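Local coordinates for protein transcriptional regulator, LacI family (Corynebacterium glutamicum, PDB 3H5T) that probably acts as an inositol-dependent transcriptional activator of ino1, binding a palindromic promoter motif and regulating genes of cell wall biogenesis, at residues N251-H254 and N255-V258; L19-S22 and R23-S27; N321-K324 and G325-G329; E230-E234 and A235-P239; L75-D78 and L79-F83. All coordinates share one frame; numbering follows the deposited sequence.

Along the chain the order is contact 2, 5, 4, 1, 3. Contact 2 lies in the helix-turn-helix, its centre about 39 Å or more from every other contact centre. The others belong to the two-lobed periplasmic-binding-protein-like part. Contact 5 leaves the end of strand 70-75, and contact 3 (centres about 17 Å apart) lies on a helix packed on strands 168-171 and 344-352 of the same sheet. Contacts 4 and 1, with centres about 28 Å apart, lie on the helices that precede and follow strand 244-247 of the second sheet; contact 4 runs on into a loop. Contact 5 approaches contact 1 to about 6 Å between nearest atoms, across the probable effector cleft between the lobes.

Contact 1: residues N251-H254 and N255-V258; sequences NRQH and NFEV
Different first torsions let Gln253 and Glu257 meet one turn apart on the helix. In Gln253, CG stands opposite the backbone N (chi1 -177°), whereas in Glu257 it stands opposite the carbonyl carbon (chi1 -61°). Both chains then bend at chi2, which brings the amide nitrogen slantwise to the carboxylate. Gln253 NE2 gives Glu257 OE2 a weak hydrogen bond of 2.6 Å; the two flat groups are turned 38° against each other, and the N-H does not point straight at the oxygen. The same amide nitrogen also approaches the Phe256 ring obliquely, with NE2 4.2 Å from CD2. Beneath this exposed pair the backbone carries the first turns of the helix: Glu257 N reaches Gln253 O at 3.1 Å and Val258 N reaches His254 O at 2.9 Å, while Phe256 N to Arg252 O, at 3.3 Å, is weak. On the inner side, Val258 sets CG1 3.5 Å from His254 O. Asn251 occupies the N-cap position, although its side chain makes no capping bond. The segment opens helix 252-265, a short loop after strand 244-247. His254, Asn255 and Val258 pack on Cys247 of that strand, and Val258 also touches Met245. Towards helix 277-289, Phe256 lies on Glu285 and Ser289, Asn255 meets Ala278 and Leu279, and Arg252 forms a salt bridge with Glu285.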
loop_
_atom_site.group_PDB
_atom_site.type_symbol
_atom_site.label_atom_id
_atom_site.label_comp_id
_atom_site.label_asym_id
_atom_site.label_seq_id
_atom_site.Cartn_x
_atom_site.Cartn_y
_atom_site.Cartn_z
ATOM N N ASN A 251 -13.476 1.697 -4.423
ATOM C CA ASN A 251 -14.372 0.736 -3.761
ATOM C C ASN A 251 -14.568 -0.488 -4.632
ATOM O O ASN A 251 -14.239 -0.488 -5.815
ATOM C CB ASN A 251 -15.777 1.310 -3.555
ATOM C CG ASN A 251 -15.832 2.333 -2.478
ATOM O OD1 ASN A 251 -16.907 2.829 -2.138
ATOM N ND2 ASN A 251 -14.676 2.672 -1.927
ATOM N N ARG A 252 -15.153 -1.519 -4.043
ATOM C CA ARG A 252 -15.435 -2.737 -4.773
ATOM C C ARG A 252 -16.528 -2.394 -5.788
ATOM O O ARG A 252 -16.512 -2.881 -6.914
ATOM C CB ARG A 252 -15.907 -3.831 -3.806
ATOM C CG ARG A 252 -16.192 -5.171 -4.459
ATOM C CD ARG A 252 -16.505 -6.234 -3.408
ATOM N NE ARG A 252 -17.000 -7.475 -3.998
ATOM C CZ ARG A 252 -18.148 -7.580 -4.661
ATOM N NH1 ARG A 252 -18.927 -6.517 -4.821
ATOM N NH2 ARG A 252 -18.523 -8.751 -5.162
ATOM N N GLN A 253 -17.453 -1.526 -5.384
ATOM C CA GLN A 253 -18.557 -1.106 -6.245
ATOM C C GLN A 253 -18.144 -0.137 -7.352
ATOM O O GLN A 253 -18.659 -0.212 -8.464
ATOM C CB GLN A 253 -19.671 -0.471 -5.410
ATOM C CG GLN A 253 -20.903 -0.073 -6.215
ATOM C CD GLN A 253 -21.557 -1.261 -6.917
ATOM O OE1 GLN A 253 -21.805 -2.311 -6.304
ATOM N NE2 GLN A 253 -21.849 -1.096 -8.205
ATOM N N HIS A 254 -17.235 0.782 -7.051
ATOM C CA HIS A 254 -16.766 1.739 -8.048
ATOM C C HIS A 254 -15.803 1.064 -9.019
ATOM O O HIS A 254 -15.779 1.404 -10.204
ATOM C CB HIS A 254 -16.059 2.922 -7.381
ATOM C CG HIS A 254 -16.989 3.927 -6.772
ATOM N ND1 HIS A 254 -18.064 3.571 -5.986
ATOM C CD2 HIS A 254 -16.971 5.281 -6.791
ATOM C CE1 HIS A 254 -18.666 4.660 -5.544
ATOM N NE2 HIS A 254 -18.021 5.712 -6.017
ATOM N N ASN A 255 -15.005 0.120 -8.521
ATOM C CA ASN A 255 -14.058 -0.594 -9.376
ATOM C C ASN A 255 -14.837 -1.359 -10.437
ATOM O O ASN A 255 -14.406 -1.479 -11.579
ATOM C CB ASN A 255 -13.209 -1.591 -8.575
ATOM C CG ASN A 255 -12.293 -0.919 -7.575
ATOM O OD1 ASN A 255 -11.851 0.220 -7.779
ATOM N ND2 ASN A 255 -11.987 -1.623 -6.495
ATOM N N PHE A 256 -15.989 -1.884 -10.032
ATOM C CA PHE A 256 -16.873 -2.637 -10.915
ATOM C C PHE A 256 -17.455 -1.699 -11.978
ATOM O O PHE A 256 -17.335 -1.942 -13.178
ATOM C CB PHE A 256 -18.010 -3.250 -10.094
ATOM C CG PHE A 256 -19.042 -3.955 -10.920
ATOM C CD1 PHE A 256 -18.920 -5.309 -11.202
ATOM C CD2 PHE A 256 -20.141 -3.258 -11.420
ATOM C CE1 PHE A 256 -19.882 -5.965 -11.976
ATOM C CE2 PHE A 256 -21.106 -3.898 -12.192
ATOM C CZ PHE A 256 -20.981 -5.253 -12.471
ATOM N N GLU A 257 -18.083 -0.625 -11.518
ATOM C CA GLU A 257 -18.687 0.353 -12.406
ATOM C C GLU A 257 -17.698 0.848 -13.457
ATOM O O GLU A 257 -17.941 0.711 -14.653
ATOM C CB GLU A 257 -19.200 1.547 -11.599
ATOM C CG GLU A 257 -20.280 1.230 -10.569
ATOM C CD GLU A 257 -21.594 0.795 -11.192
ATOM O OE1 GLU A 257 -21.887 1.204 -12.338
ATOM O OE2 GLU A 257 -22.349 0.056 -10.525
ATOM N N VAL A 258 -16.584 1.423 -13.018
ATOM C CA VAL A 258 -15.594 1.944 -13.952
ATOM C C VAL A 258 -15.125 0.882 -14.950
ATOM O O VAL A 258 -14.734 1.208 -16.071
ATOM C CB VAL A 258 -14.367 2.549 -13.211
ATOM C CG1 VAL A 258 -13.417 1.452 -12.751
ATOM C CG2 VAL A 258 -13.652 3.532 -14.122
#

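Contact 2: residues L19-S22 and R23-S27; sequences LGIS and RTTVS
Ile21 and Thr25 meet through methyl groups at the entry to helix 23-31. Ile21 carries CG1 between its backbone N and carbonyl carbon (chi1 52°), and from there the chain runs on extended, bringing CD1 to 3.6 Å from Thr25 CG2, the two side chains crossing at a slant. The same CD1 lies 4.0 Å from Val26 CG2, so one methyl rests against two residues of the first helical turn. Thr25 divides its branches: CG2 faces Ile21, while OG1, on the backbone N side (chi1 -47°), turns back to accept a hydrogen bond from Ser22 N at 3.0 Å. Ser22 is the N-cap residue, yet its own side chain makes no capping bond. This is the turn and the start of the second helix of the DNA-binding helix-turn-helix; that helix, 23-31, is by analogy with the LacI family the probable recognition helix. Gly20, with positive phi, ends the preceding helix 11-19 in a Schellman motif. Val26 N donates to Ser22 O at 3.2 Å, starting the regular helical bonding. Val26 is buried against Leu12, Ile15 and Ala16 of helix 11-19, while Ile21 touches Ile44 and Thr25 touches Leu40 of helix 38-50.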
loop_
_atom_site.group_PDB
_atom_site.type_symbol
_atom_site.label_atom_id
_atom_site.label_comp_id
_atom_site.label_asym_id
_atom_site.label_seq_id
_atom_site.Cartn_x
_atom_site.Cartn_y
_atom_site.Cartn_z
ATOM N N LEU A 19 16.058 -28.253 30.723
ATOM C CA LEU A 19 16.371 -28.438 32.140
ATOM C C LEU A 19 15.882 -29.763 32.732
ATOM O O LEU A 19 16.061 -30.031 33.922
ATOM C CB LEU A 19 15.787 -27.275 32.942
ATOM C CG LEU A 19 16.335 -25.893 32.602
ATOM C CD1 LEU A 19 15.392 -24.825 33.112
ATOM C CD2 LEU A 19 17.722 -25.736 33.206
ATOM N N GLY A 20 15.255 -30.587 31.906
ATOM C CA GLY A 20 14.757 -31.853 32.402
ATOM C C GLY A 20 13.654 -31.723 33.444
ATOM O O GLY A 20 13.531 -32.577 34.324
ATOM N N ILE A 21 12.860 -30.655 33.362
ATOM C CA ILE A 21 11.749 -30.471 34.290
ATOM C C ILE A 21 10.442 -30.418 33.491
ATOM O O ILE A 21 10.445 -30.634 32.278
ATOM C CB ILE A 21 11.907 -29.180 35.158
ATOM C CG1 ILE A 21 12.162 -27.958 34.272
ATOM C CG2 ILE A 21 13.045 -29.357 36.163
ATOM C CD1 ILE A 21 12.305 -26.661 35.066
ATOM N N SER A 22 9.326 -30.146 34.159
ATOM C CA SER A 22 8.034 -30.087 33.477
ATOM C C SER A 22 7.708 -28.681 32.984
ATOM O O SER A 22 8.264 -27.697 33.473
ATOM C CB SER A 22 6.928 -30.576 34.414
ATOM O OG SER A 22 7.088 -31.959 34.712
ATOM N N ARG A 23 6.812 -28.576 32.012
ATOM C CA ARG A 23 6.458 -27.258 31.516
ATOM C C ARG A 23 5.733 -26.490 32.624
ATOM O O ARG A 23 5.813 -25.269 32.694
ATOM C CB ARG A 23 5.571 -27.350 30.272
ATOM C CG ARG A 23 4.152 -27.697 30.585
ATOM C CD ARG A 23 3.256 -27.482 29.393
ATOM N NE ARG A 23 1.862 -27.472 29.820
ATOM C CZ ARG A 23 0.823 -27.517 28.998
ATOM N NH1 ARG A 23 1.007 -27.579 27.686
ATOM N NH2 ARG A 23 -0.403 -27.500 29.495
ATOM N N THR A 24 5.024 -27.208 33.491
ATOM C CA THR A 24 4.325 -26.562 34.597
ATOM C C THR A 24 5.379 -26.016 35.565
ATOM O O THR A 24 5.180 -24.962 36.183
ATOM C CB THR A 24 3.393 -27.552 35.338
ATOM O OG1 THR A 24 2.385 -28.022 34.437
ATOM C CG2 THR A 24 2.708 -26.873 36.515
ATOM N N THR A 25 6.502 -26.731 35.684
ATOM C CA THR A 25 7.590 -26.298 36.554
ATOM C C THR A 25 8.027 -24.918 36.076
ATOM O O THR A 25 8.155 -23.981 36.870
ATOM C CB THR A 25 8.825 -27.231 36.467
ATOM O OG1 THR A 25 8.421 -28.604 36.554
ATOM C CG2 THR A 25 9.783 -26.926 37.601
ATOM N N VAL A 26 8.243 -24.806 34.766
ATOM C CA VAL A 26 8.670 -23.552 34.143
ATOM C C VAL A 26 7.623 -22.461 34.356
ATOM O O VAL A 26 7.958 -21.318 34.659
ATOM C CB VAL A 26 8.905 -23.729 32.609
ATOM C CG1 VAL A 26 9.269 -22.374 31.970
ATOM C CG2 VAL A 26 10.007 -24.744 32.367
ATOM N N SER A 27 6.355 -22.822 34.195
ATOM C CA SER A 27 5.267 -21.871 34.384
ATOM C C SER A 27 5.257 -21.316 35.816
ATOM O O SER A 27 5.153 -20.100 36.020
ATOM C CB SER A 27 3.928 -22.541 34.080
ATOM O OG SER A 27 2.887 -21.589 34.081
#

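Contact 3: residues N321-K324 and G325-G329; sequences NKLK and GFKAG
Leu323 and Lys327 cross obliquely on one flank of helix 321-336, one turn apart, through aliphatic carbons. The lysine is laid back over the leucine: its CE lies 4.0 Å from Leu323 CG and 4.1 Å from Leu323 CD2. Two first torsions produce this. Leu323 has CG opposite its backbone N (chi1 -177°), while Lys327 has CG opposite its carbonyl carbon (chi1 -64°) and leans back toward the preceding turn, its chain extended until a bend at the last torsion. On the way Lys327 CG passes 3.3 Å from Leu323 O, the oxygen that also accepts Lys327 N at 2.8 Å. Phe326 is directed elsewhere: its CB brushes the carbonyls of Lys322 and Leu323, and its ring leads away from the preceding turn. On the buried flank the long chain of Lys324, bent at chi3, brings NZ back to Asn321 OD1 at 3.0 Å. The ammonium group has a stronger partner in Asp158, with which it forms a salt bridge, so this buried charge is held by an amide oxygen and a carboxylate together. Regular helical bonds run through both turns, for example Phe326 N to Lys322 O, 2.9 Å, and Ala328 N to Lys324 O, 3.0 Å. Such i to i+4 pairing belongs here to a helix covering a face of the sheet in the periplasmic-binding-protein-like part. Lys324, Lys327 and Ala328 lie on Ile169 of strand 168-171, and both lysines also touch Leu347 of strand 344-352. Helix 86-98 covers another side, with Ala87 against Asn321, Phe91 against Lys324 and Gln97 against Phe326.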
loop_
_atom_site.group_PDB
_atom_site.type_symbol
_atom_site.label_atom_id
_atom_site.label_comp_id
_atom_site.label_asym_id
_atom_site.label_seq_id
_atom_site.Cartn_x
_atom_site.Cartn_y
_atom_site.Cartn_z
ATOM N N ASN A 321 4.503 -4.236 0.224
ATOM C CA ASN A 321 3.790 -3.274 1.055
ATOM C C ASN A 321 4.001 -3.367 2.552
ATOM O O ASN A 321 3.995 -2.340 3.242
ATOM C CB ASN A 321 2.289 -3.310 0.760
ATOM C CG ASN A 321 1.950 -2.639 -0.547
ATOM O OD1 ASN A 321 2.493 -1.582 -0.861
ATOM N ND2 ASN A 321 1.046 -3.240 -1.315
ATOM N N LYS A 322 4.179 -4.572 3.079
ATOM C CA LYS A 322 4.387 -4.678 4.515
ATOM C C LYS A 322 5.759 -4.098 4.858
ATOM O O LYS A 322 5.921 -3.418 5.869
ATOM C CB LYS A 322 4.285 -6.134 4.982
ATOM C CG LYS A 322 4.415 -6.315 6.488
ATOM C CD LYS A 322 3.957 -7.699 6.885
ATOM C CE LYS A 322 3.676 -7.819 8.375
ATOM N NZ LYS A 322 4.889 -8.029 9.210
ATOM N N LEU A 323 6.738 -4.355 3.998
ATOM C CA LEU A 323 8.092 -3.860 4.222
ATOM C C LEU A 323 8.088 -2.336 4.111
ATOM O O LEU A 323 8.782 -1.645 4.872
ATOM C CB LEU A 323 9.066 -4.458 3.193
ATOM C CG LEU A 323 10.544 -4.081 3.355
ATOM C CD1 LEU A 323 11.081 -4.696 4.630
ATOM C CD2 LEU A 323 11.359 -4.567 2.148
ATOM N N LYS A 324 7.298 -1.822 3.168
ATOM C CA LYS A 324 7.199 -0.381 2.951
ATOM C C LYS A 324 6.670 0.290 4.209
ATOM O O LYS A 324 7.102 1.379 4.578
ATOM C CB LYS A 324 6.270 -0.079 1.779
ATOM C CG LYS A 324 6.175 1.396 1.455
ATOM C CD LYS A 324 5.240 1.651 0.297
ATOM C CE LYS A 324 3.818 1.239 0.640
ATOM N NZ LYS A 324 2.907 1.345 -0.545
ATOM N N GLY A 325 5.735 -0.381 4.870
ATOM C CA GLY A 325 5.167 0.150 6.093
ATOM C C GLY A 325 6.134 0.033 7.249
ATOM O O GLY A 325 6.216 0.936 8.087
ATOM N N PHE A 326 6.864 -1.081 7.308
ATOM C CA PHE A 326 7.836 -1.276 8.377
ATOM C C PHE A 326 8.928 -0.220 8.281
ATOM O O PHE A 326 9.293 0.393 9.286
ATOM C CB PHE A 326 8.478 -2.666 8.306
ATOM C CG PHE A 326 9.426 -2.949 9.444
ATOM C CD1 PHE A 326 8.942 -3.241 10.717
ATOM C CD2 PHE A 326 10.800 -2.893 9.252
ATOM C CE1 PHE A 326 9.822 -3.477 11.788
ATOM C CE2 PHE A 326 11.686 -3.124 10.312
ATOM C CZ PHE A 326 11.191 -3.416 11.581
ATOM N N LYS A 327 9.455 -0.004 7.081
ATOM C CA LYS A 327 10.501 1.003 6.906
ATOM C C LYS A 327 9.939 2.387 7.230
ATOM O O LYS A 327 10.643 3.240 7.778
ATOM C CB LYS A 327 11.037 1.014 5.464
ATOM C CG LYS A 327 11.735 -0.251 5.021
ATOM C CD LYS A 327 12.371 -0.062 3.662
ATOM C CE LYS A 327 13.326 -1.206 3.356
ATOM N NZ LYS A 327 14.339 -1.394 4.445
ATOM N N ALA A 328 8.670 2.605 6.883
ATOM C CA ALA A 328 8.029 3.890 7.136
ATOM C C ALA A 328 8.013 4.183 8.629
ATOM O O ALA A 328 8.563 5.186 9.073
ATOM C CB ALA A 328 6.617 3.892 6.578
ATOM N N GLY A 329 7.390 3.295 9.399
ATOM C CA GLY A 329 7.323 3.465 10.842
ATOM C C GLY A 329 8.695 3.548 11.491
ATOM O O GLY A 329 8.913 4.381 12.368
#

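Contact 4: residues E230-E234 and A235-P239; sequences EVFIE and AGIDP
Apolar contacts between Phe232 and Ile237, and between Ile233 and Pro239, fold the loop back on the end of helix 221-235. Phe232 and Ile237 lie side by side and point the same way. The isoleucine, with CG1 opposite its carbonyl carbon (chi1 -58°), extends CD1 to 3.9 Å from Phe232 CB and comes obliquely to the start of the ring. Ile233 and Pro239 instead cross at about a right angle: Pro239 CG sits against the CG1-CD1 arm, 3.4 Å from Ile233 CG1. Backbone hydrogen bonds end the helix. Gly236 N donates to Ile233 O at 2.9 Å, and Ala235 N to Phe232 O at 3.0 Å; a longer bond from Ala235 N to Val231 O, 3.4 Å, is weak. Gly236 has positive phi (117°) and is the first residue to leave helical angles, which makes this a Schellman motif, with backbone angles that suit a residue without a side chain. A nearly straight CA-H...O contact, Ile233 CA to Ile237 O at 3.6 Å, adds a further link between helix and loop. Phe232 is buried against Ala181 and Ile185 of helix 178-186, and Ala235 also meets Ile185. Ile192 of strand 192-197 receives both Phe232 and Ile237, and Ile237 also touches Arg190, before strand 192-197, and Val242, before strand 244-247.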
loop_
_atom_site.group_PDB
_atom_site.type_symbol
_atom_site.label_atom_id
_atom_site.label_comp_id
_atom_site.label_asym_id
_atom_site.label_seq_id
_atom_site.Cartn_x
_atom_site.Cartn_y
_atom_site.Cartn_z
ATOM N N GLU A 230 4.398 4.711 -21.981
ATOM C CA GLU A 230 5.709 4.840 -22.616
ATOM C C GLU A 230 6.100 3.532 -23.287
ATOM O O GLU A 230 6.773 3.529 -24.318
ATOM C CB GLU A 230 6.773 5.261 -21.590
ATOM C CG GLU A 230 6.494 6.630 -20.968
ATOM C CD GLU A 230 7.560 7.090 -19.987
ATOM O OE1 GLU A 230 7.924 6.310 -19.079
ATOM O OE2 GLU A 230 8.025 8.245 -20.114
ATOM N N VAL A 231 5.666 2.418 -22.710
ATOM C CA VAL A 231 5.964 1.113 -23.282
ATOM C C VAL A 231 5.067 0.854 -24.492
ATOM O O VAL A 231 5.455 0.152 -25.421
ATOM C CB VAL A 231 5.773 -0.008 -22.232
ATOM C CG1 VAL A 231 5.936 -1.383 -22.887
ATOM C CG2 VAL A 231 6.788 0.166 -21.107
ATOM N N PHE A 232 3.868 1.422 -24.486
ATOM C CA PHE A 232 2.953 1.239 -25.607
ATOM C C PHE A 232 3.406 2.071 -26.800
ATOM O O PHE A 232 3.305 1.635 -27.945
ATOM C CB PHE A 232 1.527 1.638 -25.217
ATOM C CG PHE A 232 0.920 0.768 -24.155
ATOM C CD1 PHE A 232 1.437 -0.494 -23.888
ATOM C CD2 PHE A 232 -0.200 1.193 -23.451
ATOM C CE1 PHE A 232 0.845 -1.320 -22.940
ATOM C CE2 PHE A 232 -0.802 0.371 -22.499
ATOM C CZ PHE A 232 -0.278 -0.886 -22.246
ATOM N N ILE A 233 3.903 3.271 -26.517
ATOM C CA ILE A 233 4.389 4.174 -27.551
ATOM C C ILE A 233 5.546 3.528 -28.305
ATOM O O ILE A 233 5.597 3.582 -29.537
ATOM C CB ILE A 233 4.849 5.521 -26.938
ATOM C CG1 ILE A 233 3.623 6.365 -26.580
ATOM C CG2 ILE A 233 5.749 6.272 -27.904
ATOM C CD1 ILE A 233 3.957 7.689 -25.910
ATOM N N GLU A 234 6.465 2.915 -27.565
ATOM C CA GLU A 234 7.618 2.247 -28.159
ATOM C C GLU A 234 7.166 1.059 -28.999
ATOM O O GLU A 234 7.889 0.600 -29.880
ATOM C CB GLU A 234 8.569 1.765 -27.061
ATOM C CG GLU A 234 9.764 0.951 -27.561
ATOM C CD GLU A 234 10.730 1.760 -28.417
ATOM O OE1 GLU A 234 10.324 2.246 -29.495
ATOM O OE2 GLU A 234 11.903 1.908 -28.009
ATOM N N ALA A 235 5.966 0.559 -28.720
ATOM C CA ALA A 235 5.423 -0.573 -29.460
ATOM C C ALA A 235 4.782 -0.083 -30.754
ATOM O O ALA A 235 4.533 -0.863 -31.673
ATOM C CB ALA A 235 4.394 -1.319 -28.610
ATOM N N GLY A 236 4.522 1.220 -30.819
ATOM C CA GLY A 236 3.915 1.792 -32.006
ATOM C C GLY A 236 2.553 2.401 -31.744
ATOM O O GLY A 236 2.139 3.320 -32.445
ATOM N N ILE A 237 1.856 1.892 -30.733
ATOM C CA ILE A 237 0.533 2.395 -30.383
ATOM C C ILE A 237 0.533 3.920 -30.202
ATOM O O ILE A 237 1.430 4.483 -29.572
ATOM C CB ILE A 237 0.025 1.749 -29.073
ATOM C CG1 ILE A 237 -0.015 0.228 -29.222
ATOM C CG2 ILE A 237 -1.361 2.280 -28.728
ATOM C CD1 ILE A 237 -0.354 -0.502 -27.943
ATOM N N ASP A 238 -0.472 4.584 -30.767
ATOM C CA ASP A 238 -0.596 6.029 -30.643
ATOM C C ASP A 238 -1.416 6.299 -29.383
ATOM O O ASP A 238 -2.549 5.828 -29.258
ATOM C CB ASP A 238 -1.294 6.611 -31.880
ATOM C CG ASP A 238 -1.738 8.052 -31.683
ATOM O OD1 ASP A 238 -0.891 8.913 -31.359
ATOM O OD2 ASP A 238 -2.943 8.327 -31.856
ATOM N N PRO A 239 -0.846 7.060 -28.431
ATOM C CA PRO A 239 -1.465 7.429 -27.150
ATOM C C PRO A 239 -2.933 7.859 -27.200
ATOM O O PRO A 239 -3.712 7.522 -26.305
ATOM C CB PRO A 239 -0.556 8.542 -26.642
ATOM C CG PRO A 239 0.778 8.108 -27.129
ATOM C CD PRO A 239 0.485 7.684 -28.555
#

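Contact 5: residues L75-D78 and L79-F83; sequences LTED and LTYAF
The loop that leaves strand 70-75 turns into helix 81-84 through a type I beta turn, Asp78 to Tyr81, and over it Glu77 stacks on Tyr81. Glu77 CG lies above the middle of the ring, 3.6 Å from the Tyr81 ring centroid and 12° off its normal, a CH-pi contact. The glutamate chain then bends at chi2 (-62°), laying the carboxylate over the ring with the planes 24° apart. Glu77 CB also meets Tyr81 CB at 3.6 Å. The turn is closed by Tyr81 N to Asp78 O, 2.8 Å. Leu75 CD2 packs against the start of the helix, 4.0 Å from Tyr81 CB and 3.7 Å from Ala82 CB. The polar ends reach the other lobe: Glu77 forms a salt bridge with Arg198, just past strand 192-197 of the other sheet, and Tyr81 OH makes a weak hydrogen bond with Asn250. Ala82 packs on Leu106 of strand 103-108 and on Leu92 of helix 86-98. A loop at the carboxyl end of an inner parallel strand, reaching across to the other lobe, is characteristic of the periplasmic-binding-protein fold of LacI-family regulators, where such loops border the effector cleft.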
loop_
_atom_site.group_PDB
_atom_site.type_symbol
_atom_site.label_atom_id
_atom_site.label_comp_id
_atom_site.label_asym_id
_atom_site.label_seq_id
_atom_site.Cartn_x
_atom_site.Cartn_y
_atom_site.Cartn_z
ATOM N N LEU A 75 -4.348 9.480 6.418
ATOM C CA LEU A 75 -4.950 8.790 5.290
ATOM C C LEU A 75 -5.899 9.767 4.596
ATOM O O LEU A 75 -6.855 10.260 5.199
ATOM C CB LEU A 75 -5.728 7.559 5.801
ATOM C CG LEU A 75 -6.000 6.393 4.846
ATOM C CD1 LEU A 75 -4.690 5.826 4.369
ATOM C CD2 LEU A 75 -6.777 5.305 5.549
ATOM N N THR A 76 -5.632 10.054 3.330
ATOM C CA THR A 76 -6.480 10.963 2.578
ATOM C C THR A 76 -7.675 10.169 1.989
ATOM O O THR A 76 -8.091 10.360 0.846
ATOM C CB THR A 76 -5.623 11.696 1.495
ATOM O OG1 THR A 76 -6.216 12.960 1.208
ATOM C CG2 THR A 76 -5.502 10.887 0.221
ATOM N N GLU A 77 -8.221 9.279 2.818
ATOM C CA GLU A 77 -9.355 8.418 2.468
ATOM C C GLU A 77 -10.253 8.243 3.682
ATOM O O GLU A 77 -9.923 8.696 4.777
ATOM C CB GLU A 77 -8.890 7.006 2.076
ATOM C CG GLU A 77 -7.903 6.918 0.952
ATOM C CD GLU A 77 -8.463 7.463 -0.326
ATOM O OE1 GLU A 77 -9.695 7.670 -0.385
ATOM O OE2 GLU A 77 -7.673 7.678 -1.271
ATOM N N ASP A 78 -11.386 7.570 3.482
ATOM C CA ASP A 78 -12.294 7.273 4.584
ATOM C C ASP A 78 -11.541 6.287 5.484
ATOM O O ASP A 78 -10.793 5.431 4.997
ATOM C CB ASP A 78 -13.577 6.602 4.079
ATOM C CG ASP A 78 -14.545 7.583 3.440
ATOM O OD1 ASP A 78 -14.818 8.638 4.063
ATOM O OD2 ASP A 78 -15.047 7.293 2.324
ATOM N N LEU A 79 -11.737 6.411 6.791
ATOM C CA LEU A 79 -11.087 5.535 7.756
ATOM C C LEU A 79 -11.251 4.051 7.430
ATOM O O LEU A 79 -10.425 3.235 7.841
ATOM C CB LEU A 79 -11.645 5.797 9.152
ATOM C CG LEU A 79 -10.799 5.267 10.300
ATOM C CD1 LEU A 79 -9.402 5.870 10.221
ATOM C CD2 LEU A 79 -11.465 5.622 11.614
ATOM N N THR A 80 -12.314 3.706 6.696
ATOM C CA THR A 80 -12.583 2.317 6.325
ATOM C C THR A 80 -11.496 1.772 5.400
ATOM O O THR A 80 -11.144 0.597 5.455
ATOM C CB THR A 80 -13.964 2.165 5.621
ATOM O OG1 THR A 80 -14.031 3.039 4.487
ATOM C CG2 THR A 80 -15.105 2.502 6.583
ATOM N N TYR A 81 -10.968 2.645 4.553
ATOM C CA TYR A 81 -9.919 2.306 3.598
ATOM C C TYR A 81 -8.768 1.556 4.264
ATOM O O TYR A 81 -8.234 0.607 3.700
ATOM C CB TYR A 81 -9.384 3.592 2.983
ATOM C CG TYR A 81 -8.700 3.451 1.652
ATOM C CD1 TYR A 81 -9.438 3.416 0.467
ATOM C CD2 TYR A 81 -7.310 3.369 1.571
ATOM C CE1 TYR A 81 -8.808 3.300 -0.767
ATOM C CE2 TYR A 81 -6.671 3.252 0.350
ATOM C CZ TYR A 81 -7.421 3.214 -0.815
ATOM O OH TYR A 81 -6.781 3.062 -2.025
ATOM N N ALA A 82 -8.378 1.990 5.458
ATOM C CA ALA A 82 -7.277 1.361 6.188
ATOM C C ALA A 82 -7.569 -0.092 6.585
ATOM O O ALA A 82 -6.674 -0.813 7.037
ATOM C CB ALA A 82 -6.948 2.176 7.430
ATOM N N PHE A 83 -8.820 -0.519 6.426
ATOM C CA PHE A 83 -9.195 -1.885 6.773
ATOM C C PHE A 83 -9.857 -2.659 5.648
ATOM O O PHE A 83 -10.068 -3.857 5.782
ATOM C CB PHE A 83 -10.124 -1.895 7.984
ATOM C CG PHE A 83 -9.496 -1.352 9.216
ATOM C CD1 PHE A 83 -8.391 -1.983 9.778
ATOM C CD2 PHE A 83 -9.953 -0.168 9.780
ATOM C CE1 PHE A 83 -7.746 -1.433 10.882
ATOM C CE2 PHE A 83 -9.320 0.380 10.871
ATOM C CZ PHE A 83 -8.212 -0.253 11.423
#